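Local coordinates for Lmo0181 protein (Listeria monocytogenes serovar 1/2a, PDB 5F7V) that binds the cyclic glucose tetrasaccharide cycloalternan and, as a membrane-anchored solute-binding lipoprotein, probably hands it to an ABC transporter, at residues 17-22 against 27-32; 50-55 against 73-78; 283-288 against 298-303. One frame throughout, in Å; residues are numbered along the deposited sequence.

Overall arrangement
All three contacts are buried and reach the same mixed sheet of one lobe of a periplasmic-binding-protein fold, but their chemistry differs. Interaction 3 packs away from the sugar: no hydrogen bond crosses, and apolar side chains set a helix against strand 283-287, although N283 at the strand's start bonds a glucose. Interaction 1 combines leucine packing with a turn held by a glutamine amide, beside a glucose. Interaction 2, at the cleft, is the most polar and holds sugar through an aromatic face and amide and carboxylate groups. E73 joins interactions 1 and 2 through S21 OG, Y17 packs on I285 and F300 between 1 and 3, and L74 N meets G284 O between 2 and 3.

Interaction 1 (17-22 against 27-32); sequences YYQFSA and KALDEM. With GLC (alpha-D-glucopyranose), chain B.
L29, in the first turn of helix 27-39, drives its branched end against Q19, A22 and Y17. This is the beginning of a beta-alpha-beta crossover in the solute-binding-protein fold: strand 13-19 runs into a loop, the helix follows, and strand 43-49 returns parallel to the first. With CG anti to its backbone N (chi1 -180°), L29 projects from the helix and sends its two methyl groups different ways. CD2 stands above the flat amide of Q19, 3.7 Å from Q19 CD and almost as near the amide's other atoms, while CD1 meets the edge of the Y17 ring at CE2, 4.3 Å away. A22 CB lies against the leucine stem, 3.7 Å from L29 CB, and also touches CD2; its small methyl group lets the loop sit close to the helix.

The amide can accept an apolar cover on its face because its polar edge is occupied. Q19 bends at chi2 (91°), turning the carboxamide toward the loop that follows, where OE1 takes the A22 N-H on a lone pair (2.9 Å) and NE2 gives a nearly straight bond of 3.0 Å to A22 O. Two bonds to one residue fix the amide's rotation and shape the turn, and T49 OG1 also bonds NE2. The turn presents backbone to the sugar: F20 O accepts a hydrogen bond from O6 of the chain B glucose at 2.7 Å.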
# COMPACT_ATOMS: atom_id res chain seq x y z
N TYR A 17 0.01 9.54 19.24
CA TYR A 17 0.19 9.22 17.82
C TYR A 17 -0.32 7.82 17.59
O TYR A 17 0.16 6.91 18.24
CB TYR A 17 1.66 9.36 17.40
CG TYR A 17 1.93 8.91 15.96
CD1 TYR A 17 1.15 9.41 14.92
CD2 TYR A 17 2.94 8.00 15.67
CE1 TYR A 17 1.37 9.01 13.62
CE2 TYR A 17 3.19 7.63 14.37
CZ TYR A 17 2.39 8.12 13.37
OH TYR A 17 2.56 7.72 12.05
N TYR A 18 -1.33 7.69 16.73
CA TYR A 18 -1.97 6.41 16.41
C TYR A 18 -1.47 6.03 15.03
O TYR A 18 -1.45 6.89 14.13
CB TYR A 18 -3.46 6.67 16.44
CG TYR A 18 -4.48 5.61 16.69
CD1 TYR A 18 -4.96 5.30 17.95
CD2 TYR A 18 -5.06 4.98 15.60
CE1 TYR A 18 -5.95 4.35 18.13
CE2 TYR A 18 -6.04 4.02 15.73
CZ TYR A 18 -6.50 3.71 17.00
OH TYR A 18 -7.48 2.74 17.01
N GLN A 19 -1.00 4.80 14.84
CA GLN A 19 -0.43 4.41 13.53
C GLN A 19 -0.54 2.92 13.27
O GLN A 19 -0.84 2.14 14.17
CB GLN A 19 1.02 4.91 13.44
CG GLN A 19 2.01 4.13 14.31
CD GLN A 19 2.63 2.96 13.57
OE1 GLN A 19 3.15 3.12 12.47
NE2 GLN A 19 2.60 1.79 14.19
N PHE A 20 -0.28 2.56 12.02
CA PHE A 20 -0.29 1.18 11.54
C PHE A 20 0.95 0.74 10.81
O PHE A 20 1.20 -0.45 10.79
CB PHE A 20 -1.49 0.90 10.62
CG PHE A 20 -1.49 1.75 9.38
CD1 PHE A 20 -0.76 1.38 8.24
CD2 PHE A 20 -2.17 2.94 9.37
CE1 PHE A 20 -0.72 2.25 7.15
CE2 PHE A 20 -2.16 3.77 8.28
CZ PHE A 20 -1.43 3.43 7.16
N SER A 21 1.71 1.63 10.18
CA SER A 21 2.67 1.13 9.19
C SER A 21 3.97 0.57 9.75
O SER A 21 4.62 -0.19 9.06
CB SER A 21 2.96 2.21 8.15
OG SER A 21 3.74 3.28 8.65
N ALA A 22 4.32 0.96 10.97
CA ALA A 22 5.43 0.34 11.69
C ALA A 22 4.88 -0.86 12.49
O ALA A 22 3.81 -0.76 13.15
CB ALA A 22 6.04 1.28 12.71
N LYS A 27 11.13 -1.20 15.80
CA LYS A 27 12.50 -0.70 15.84
C LYS A 27 12.64 0.71 15.24
O LYS A 27 13.05 1.66 15.93
CB LYS A 27 13.44 -1.71 15.18
CG LYS A 27 14.88 -1.28 14.92
CD LYS A 27 15.69 -2.43 14.36
CE LYS A 27 17.16 -2.07 14.26
NZ LYS A 27 17.39 -0.86 13.43
N ALA A 28 12.30 0.85 13.97
CA ALA A 28 12.49 2.12 13.29
C ALA A 28 11.66 3.23 13.93
O ALA A 28 12.17 4.33 14.20
CB ALA A 28 12.13 1.99 11.83
N LEU A 29 10.40 2.95 14.22
CA LEU A 29 9.55 4.02 14.74
C LEU A 29 10.02 4.44 16.12
O LEU A 29 10.04 5.64 16.42
CB LEU A 29 8.08 3.59 14.79
CG LEU A 29 7.10 4.66 15.32
CD1 LEU A 29 7.12 5.99 14.60
CD2 LEU A 29 5.72 4.02 15.30
N ASP A 30 10.39 3.49 16.96
CA ASP A 30 10.91 3.83 18.29
C ASP A 30 12.15 4.73 18.21
O ASP A 30 12.27 5.70 18.98
CB ASP A 30 11.20 2.59 19.13
CG ASP A 30 9.94 1.78 19.52
OD1 ASP A 30 8.83 2.28 19.28
OD2 ASP A 30 10.06 0.66 20.06
N GLU A 31 13.06 4.45 17.28
CA GLU A 31 14.23 5.28 17.09
C GLU A 31 13.85 6.67 16.60
O GLU A 31 14.41 7.64 17.07
CB GLU A 31 15.19 4.63 16.11
CG GLU A 31 16.57 5.23 16.22
CD GLU A 31 17.57 4.62 15.26
OE1 GLU A 31 17.26 3.58 14.62
OE2 GLU A 31 18.66 5.24 15.20
N MET A 32 12.88 6.78 15.69
CA MET A 32 12.40 8.09 15.28
C MET A 32 11.82 8.90 16.45
O MET A 32 12.12 10.07 16.59
CB MET A 32 11.36 7.95 14.20
CG MET A 32 11.94 7.43 12.90
SD MET A 32 10.62 7.28 11.70
CE MET A 32 11.47 6.49 10.34
C1 GLC B . -0.14 -4.21 5.50
C2 GLC B . -0.43 -2.96 4.70
C3 GLC B . 0.73 -1.99 4.71
C4 GLC B . 1.08 -1.67 6.15
C5 GLC B . 1.46 -2.99 6.85
C6 GLC B . 1.90 -2.79 8.29
O2 GLC B . -0.76 -3.34 3.36
O3 GLC B . 0.33 -0.74 4.15
O4 GLC B . 2.12 -0.70 6.23
O5 GLC B . 0.32 -3.86 6.80
O6 GLC B . 0.74 -2.42 9.05

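Interaction 2 (50-55 against 73-78); sequences IAFNDY and ELNYET. With GLC (alpha-D-glucopyranose), chain C; GLC (alpha-D-glucopyranose), chain B.
The cycloalternan pocket of this periplasmic-binding-protein fold is built here from the start of helix 52-64 and the end of strand 71-75, where the chain turns into helix 76-85. Across the contact, F52 brings its ring edge to the amide of N75, CE1 lying 3.8 Å from ND2, with the two planes 72° apart. One face of the phenyl ring is used by the ligand. C2 of the chain B glucose sits 3.6 Å above it, toward the rim, its C-H directed at the ring in a CH-pi contact, the usual way an aromatic side chain meets the apolar face of a sugar. F52 gets there through a trans chi1 of -177°, which sets CG beside the carbonyl carbon and carries the ring out from the helix to the glucose.

N75 divides its amide between sugar and fold. ND2 donates to O4 of the chain C glucose at 2.9 Å, whereas OD1 of N75, the N-cap residue of helix 76-85, accepts from T78 OG1 and, more weakly, from T78 N. The threonine thus steadies the amide that holds the sugar. An asparagine fits such a place because its two ends differ in character. E77 OE2 also takes a bond from that O4, but E77 has two conformers, which makes this contact less certain.

One helical turn on from F52, Y55 ties helix to strand. Its ring is packed edge-to-face with F20, and the carboxylate of E73 is bound by S21 OG and F20 N. The phenol itself turns to the main chain: Y55 OH donates to E73 O at 2.7 Å, in the carbonyl plane and on a lone pair.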
# COMPACT_ATOMS: atom_id res chain seq x y z
N ILE A 50 -1.99 -0.18 15.88
CA ILE A 50 -3.08 -1.10 15.54
C ILE A 50 -2.74 -1.77 14.23
O ILE A 50 -2.28 -1.07 13.31
CB ILE A 50 -4.45 -0.39 15.41
CG1 ILE A 50 -4.67 0.57 16.59
CG2 ILE A 50 -5.58 -1.39 15.22
CD1 ILE A 50 -4.76 -0.10 17.90
N ALA A 51 -3.00 -3.06 14.14
CA ALA A 51 -2.83 -3.81 12.89
C ALA A 51 -3.61 -3.15 11.77
O ALA A 51 -4.70 -2.66 11.99
CB ALA A 51 -3.31 -5.25 13.08
N PHE A 52 -3.05 -3.17 10.57
CA PHE A 52 -3.65 -2.51 9.39
C PHE A 52 -5.08 -2.97 9.15
O PHE A 52 -5.91 -2.15 8.78
CB PHE A 52 -2.78 -2.77 8.13
CG PHE A 52 -3.28 -2.09 6.90
CD1 PHE A 52 -3.11 -0.73 6.71
CD2 PHE A 52 -3.91 -2.82 5.90
CE1 PHE A 52 -3.55 -0.14 5.54
CE2 PHE A 52 -4.36 -2.23 4.73
CZ PHE A 52 -4.18 -0.88 4.56
N ASN A 53 -5.35 -4.25 9.34
CA ASN A 53 -6.68 -4.78 9.02
C ASN A 53 -7.80 -4.20 9.88
O ASN A 53 -8.92 -4.11 9.41
CB ASN A 53 -6.68 -6.31 9.07
CG ASN A 53 -6.68 -6.85 10.48
OD1 ASN A 53 -5.98 -6.33 11.37
ND2 ASN A 53 -7.48 -7.88 10.71
N ASP A 54 -7.46 -3.77 11.10
CA ASP A 54 -8.40 -3.16 12.05
C ASP A 54 -8.20 -1.67 12.29
O ASP A 54 -9.01 -1.02 12.96
CB ASP A 54 -8.27 -3.89 13.39
CG ASP A 54 -8.73 -5.34 13.32
OD1 ASP A 54 -9.58 -5.66 12.46
OD2 ASP A 54 -8.26 -6.17 14.14
N TYR A 55 -7.15 -1.09 11.71
CA TYR A 55 -6.79 0.26 12.06
C TYR A 55 -7.88 1.29 11.77
O TYR A 55 -8.14 2.15 12.62
CB TYR A 55 -5.51 0.63 11.27
CG TYR A 55 -5.04 2.06 11.49
CD1 TYR A 55 -4.24 2.39 12.58
CD2 TYR A 55 -5.49 3.08 10.65
CE1 TYR A 55 -3.82 3.69 12.80
CE2 TYR A 55 -5.10 4.39 10.88
CZ TYR A 55 -4.27 4.69 11.94
OH TYR A 55 -3.85 5.96 12.22
N GLU A 73 -1.97 8.38 11.64
CA GLU A 73 -1.57 7.96 10.30
C GLU A 73 -2.79 7.73 9.43
O GLU A 73 -3.81 7.20 9.87
CB GLU A 73 -0.75 6.69 10.41
CG GLU A 73 0.19 6.51 9.25
CD GLU A 73 1.12 5.35 9.42
OE1 GLU A 73 0.75 4.36 10.10
OE2 GLU A 73 2.22 5.38 8.83
N LEU A 74 -2.66 8.10 8.16
CA LEU A 74 -3.68 7.82 7.12
C LEU A 74 -2.94 7.38 5.90
O LEU A 74 -1.83 7.76 5.66
CB LEU A 74 -4.51 9.05 6.75
CG LEU A 74 -5.39 9.55 7.88
CD1 LEU A 74 -5.99 10.89 7.49
CD2 LEU A 74 -6.47 8.59 8.28
N ASN A 75 -3.60 6.50 5.15
CA ASN A 75 -3.12 6.12 3.83
C ASN A 75 -3.78 6.98 2.75
O ASN A 75 -4.77 7.68 2.98
CB ASN A 75 -3.23 4.59 3.60
CG ASN A 75 -4.64 4.07 3.62
OD1 ASN A 75 -5.57 4.80 3.85
ND2 ASN A 75 -4.75 2.79 3.41
N TYR A 76 -3.23 6.88 1.55
CA TYR A 76 -3.71 7.65 0.42
C TYR A 76 -5.19 7.36 0.21
O TYR A 76 -5.98 8.27 0.03
CB TYR A 76 -2.88 7.24 -0.80
CG TYR A 76 -2.87 8.17 -2.01
CD1 TYR A 76 -3.98 8.89 -2.45
CD2 TYR A 76 -1.72 8.27 -2.77
CE1 TYR A 76 -3.90 9.70 -3.56
CE2 TYR A 76 -1.62 9.10 -3.87
CZ TYR A 76 -2.74 9.80 -4.27
OH TYR A 76 -2.67 10.61 -5.37
N GLU A 77 -5.55 6.08 0.26
CA GLU A 77 -6.90 5.76 -0.18
C GLU A 77 -7.95 6.01 0.89
O GLU A 77 -9.12 6.01 0.53
CB GLU A 77 -6.95 4.35 -0.79
CG GLU A 77 -6.51 3.20 0.11
CD GLU A 77 -5.01 2.90 0.13
OE1 GLU A 77 -4.17 3.83 0.12
OE2 GLU A 77 -4.64 1.70 0.20
N THR A 78 -7.60 6.24 2.16
CA THR A 78 -8.62 6.61 3.17
C THR A 78 -8.63 8.10 3.45
O THR A 78 -9.54 8.62 4.08
CB THR A 78 -8.41 5.84 4.48
OG1 THR A 78 -8.22 4.46 4.19
CG2 THR A 78 -9.57 5.93 5.43
C1 GLC C . 0.82 -0.45 2.86
C2 GLC C . 1.06 1.04 2.74
C3 GLC C . -0.26 1.79 2.74
C4 GLC C . -1.20 1.21 1.69
C5 GLC C . -1.39 -0.29 1.92
C6 GLC C . -2.22 -0.95 0.84
O2 GLC C . 1.89 1.45 3.83
O3 GLC C . 0.02 3.15 2.42
O4 GLC C . -2.48 1.83 1.86
O5 GLC C . -0.10 -0.93 1.88
O6 GLC C . -2.12 -2.37 1.13
C1 GLC B . -0.14 -4.21 5.50
C2 GLC B . -0.43 -2.96 4.70
C3 GLC B . 0.73 -1.99 4.71
C4 GLC B . 1.08 -1.67 6.15
C5 GLC B . 1.46 -2.99 6.85
C6 GLC B . 1.90 -2.79 8.29
O2 GLC B . -0.76 -3.34 3.36
O3 GLC B . 0.33 -0.74 4.15
O4 GLC B . 2.12 -0.70 6.23
O5 GLC B . 0.32 -3.86 6.80
O6 GLC B . 0.74 -2.42 9.05

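Interaction 3 (283-288 against 298-303); sequences NGIGVS and FKFASF. With GLC (alpha-D-glucopyranose), chain C.
I285 and A301 meet where helix 294-306 covers the sheet of this solute-binding-protein fold. Strand 283-287 and the helix run antiparallel, 170° between their directions and 8.5 Å between axes; no hydrogen bond crosses between them, and apolar side chains make the contact. The isoleucine spreads its branches over the helix: CG2 touches A301 CB at 3.8 Å, while the other arm, extended at chi2 (174°), takes CD1 to the F300 ring, 4.3 Å from CE2. Alanine's single methyl group lets the helix backbone approach the strand closely, with the I285 and A301 CA atoms 5.6 Å apart. Two residues on, V287 points the same way and rests CG2 against the helix backbone at F298 N.

Further out, aromatic rings pack around this first layer. F300 is packed edge-to-face with both Y17 and F36. F298, by contrast, has S302 CB over one face, toward the rim of its ring, and also meets the ring of Y94. On the sheet side, strand 119-135 adds M123, which touches F298 and A301.

At its beginning the strand leaves this packing for the sugar. N283 reaches two neighbouring hydroxyls of the chain C glucose, one with each end of its amide, a pairing suited to asparagine's acceptor and donor: OD1 accepts from O3 at 2.7 Å, and ND2 donates to O2 at 2.8 Å along a fairly straight N-H (164°).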
# COMPACT_ATOMS: atom_id res chain seq x y z
N ASN A 283 1.70 7.12 2.92
CA ASN A 283 1.14 7.38 4.24
C ASN A 283 1.44 8.79 4.68
O ASN A 283 2.51 9.31 4.35
CB ASN A 283 1.75 6.40 5.23
CG ASN A 283 1.37 4.96 4.86
OD1 ASN A 283 0.21 4.69 4.59
ND2 ASN A 283 2.34 4.04 4.89
N GLY A 284 0.52 9.37 5.42
CA GLY A 284 0.61 10.74 5.91
C GLY A 284 0.18 10.78 7.34
O GLY A 284 -0.49 9.87 7.83
N ILE A 285 0.56 11.84 8.03
CA ILE A 285 0.15 12.07 9.41
C ILE A 285 -0.70 13.31 9.43
O ILE A 285 -0.31 14.38 8.96
CB ILE A 285 1.35 12.16 10.34
CG1 ILE A 285 2.14 10.87 10.30
CG2 ILE A 285 0.90 12.53 11.73
CD1 ILE A 285 3.44 10.90 11.07
N GLY A 286 -1.90 13.12 9.97
CA GLY A 286 -2.88 14.16 10.19
C GLY A 286 -2.93 14.59 11.64
O GLY A 286 -2.49 13.86 12.51
N VAL A 287 -3.43 15.78 11.88
CA VAL A 287 -3.58 16.34 13.23
C VAL A 287 -5.08 16.46 13.48
O VAL A 287 -5.83 16.94 12.64
CB VAL A 287 -2.89 17.70 13.34
CG1 VAL A 287 -3.11 18.34 14.71
CG2 VAL A 287 -1.41 17.53 13.07
N SER A 288 -5.54 15.96 14.62
CA SER A 288 -6.96 16.07 14.94
C SER A 288 -7.42 17.53 15.00
O SER A 288 -6.82 18.37 15.65
CB SER A 288 -7.28 15.41 16.28
OG SER A 288 -8.60 15.71 16.67
N PHE A 298 1.80 18.85 15.05
CA PHE A 298 2.37 19.28 13.81
C PHE A 298 3.88 19.13 13.77
O PHE A 298 4.45 18.69 12.77
CB PHE A 298 1.97 20.71 13.46
CG PHE A 298 2.63 21.16 12.19
CD1 PHE A 298 2.15 20.71 10.97
CD2 PHE A 298 3.77 21.92 12.22
CE1 PHE A 298 2.81 21.05 9.79
CE2 PHE A 298 4.40 22.28 11.05
CZ PHE A 298 3.91 21.86 9.82
N LYS A 299 4.54 19.47 14.88
CA LYS A 299 6.01 19.34 14.89
C LYS A 299 6.40 17.87 14.71
O LYS A 299 7.36 17.55 14.01
CB LYS A 299 6.60 19.87 16.17
CG LYS A 299 6.65 21.38 16.22
CD LYS A 299 7.21 21.77 17.58
CE LYS A 299 7.23 23.24 17.77
NZ LYS A 299 8.03 23.89 16.71
N PHE A 300 5.67 16.97 15.35
CA PHE A 300 5.95 15.55 15.16
C PHE A 300 5.64 15.13 13.71
O PHE A 300 6.45 14.41 13.10
CB PHE A 300 5.12 14.73 16.14
CG PHE A 300 5.35 13.25 15.98
CD1 PHE A 300 6.58 12.71 16.29
CD2 PHE A 300 4.38 12.42 15.40
CE1 PHE A 300 6.82 11.35 16.10
CE2 PHE A 300 4.61 11.09 15.24
CZ PHE A 300 5.83 10.55 15.58
N ALA A 301 4.50 15.54 13.14
CA ALA A 301 4.19 15.23 11.76
C ALA A 301 5.24 15.73 10.80
O ALA A 301 5.62 15.04 9.83
CB ALA A 301 2.81 15.75 11.37
N SER A 302 5.71 16.96 11.03
CA SER A 302 6.72 17.57 10.19
C SER A 302 8.04 16.82 10.30
O SER A 302 8.71 16.58 9.29
CB SER A 302 6.86 19.06 10.55
OG SER A 302 7.84 19.64 9.69
N PHE A 303 8.44 16.47 11.51
CA PHE A 303 9.63 15.64 11.74
C PHE A 303 9.57 14.34 10.95
O PHE A 303 10.49 13.94 10.24
CB PHE A 303 9.79 15.37 13.26
CG PHE A 303 10.88 14.40 13.62
CD1 PHE A 303 10.62 13.03 13.66
CD2 PHE A 303 12.16 14.84 13.93
CE1 PHE A 303 11.63 12.13 13.99
CE2 PHE A 303 13.15 13.92 14.27
CZ PHE A 303 12.88 12.57 14.30
C1 GLC C . 0.82 -0.45 2.86
C2 GLC C . 1.06 1.04 2.74
C3 GLC C . -0.26 1.79 2.74
C4 GLC C . -1.20 1.21 1.69
C5 GLC C . -1.39 -0.29 1.92
C6 GLC C . -2.22 -0.95 0.84
O2 GLC C . 1.89 1.45 3.83
O3 GLC C . 0.02 3.15 2.42
O4 GLC C . -2.48 1.83 1.86
O5 GLC C . -0.10 -0.93 1.88
O6 GLC C . -2.12 -2.37 1.13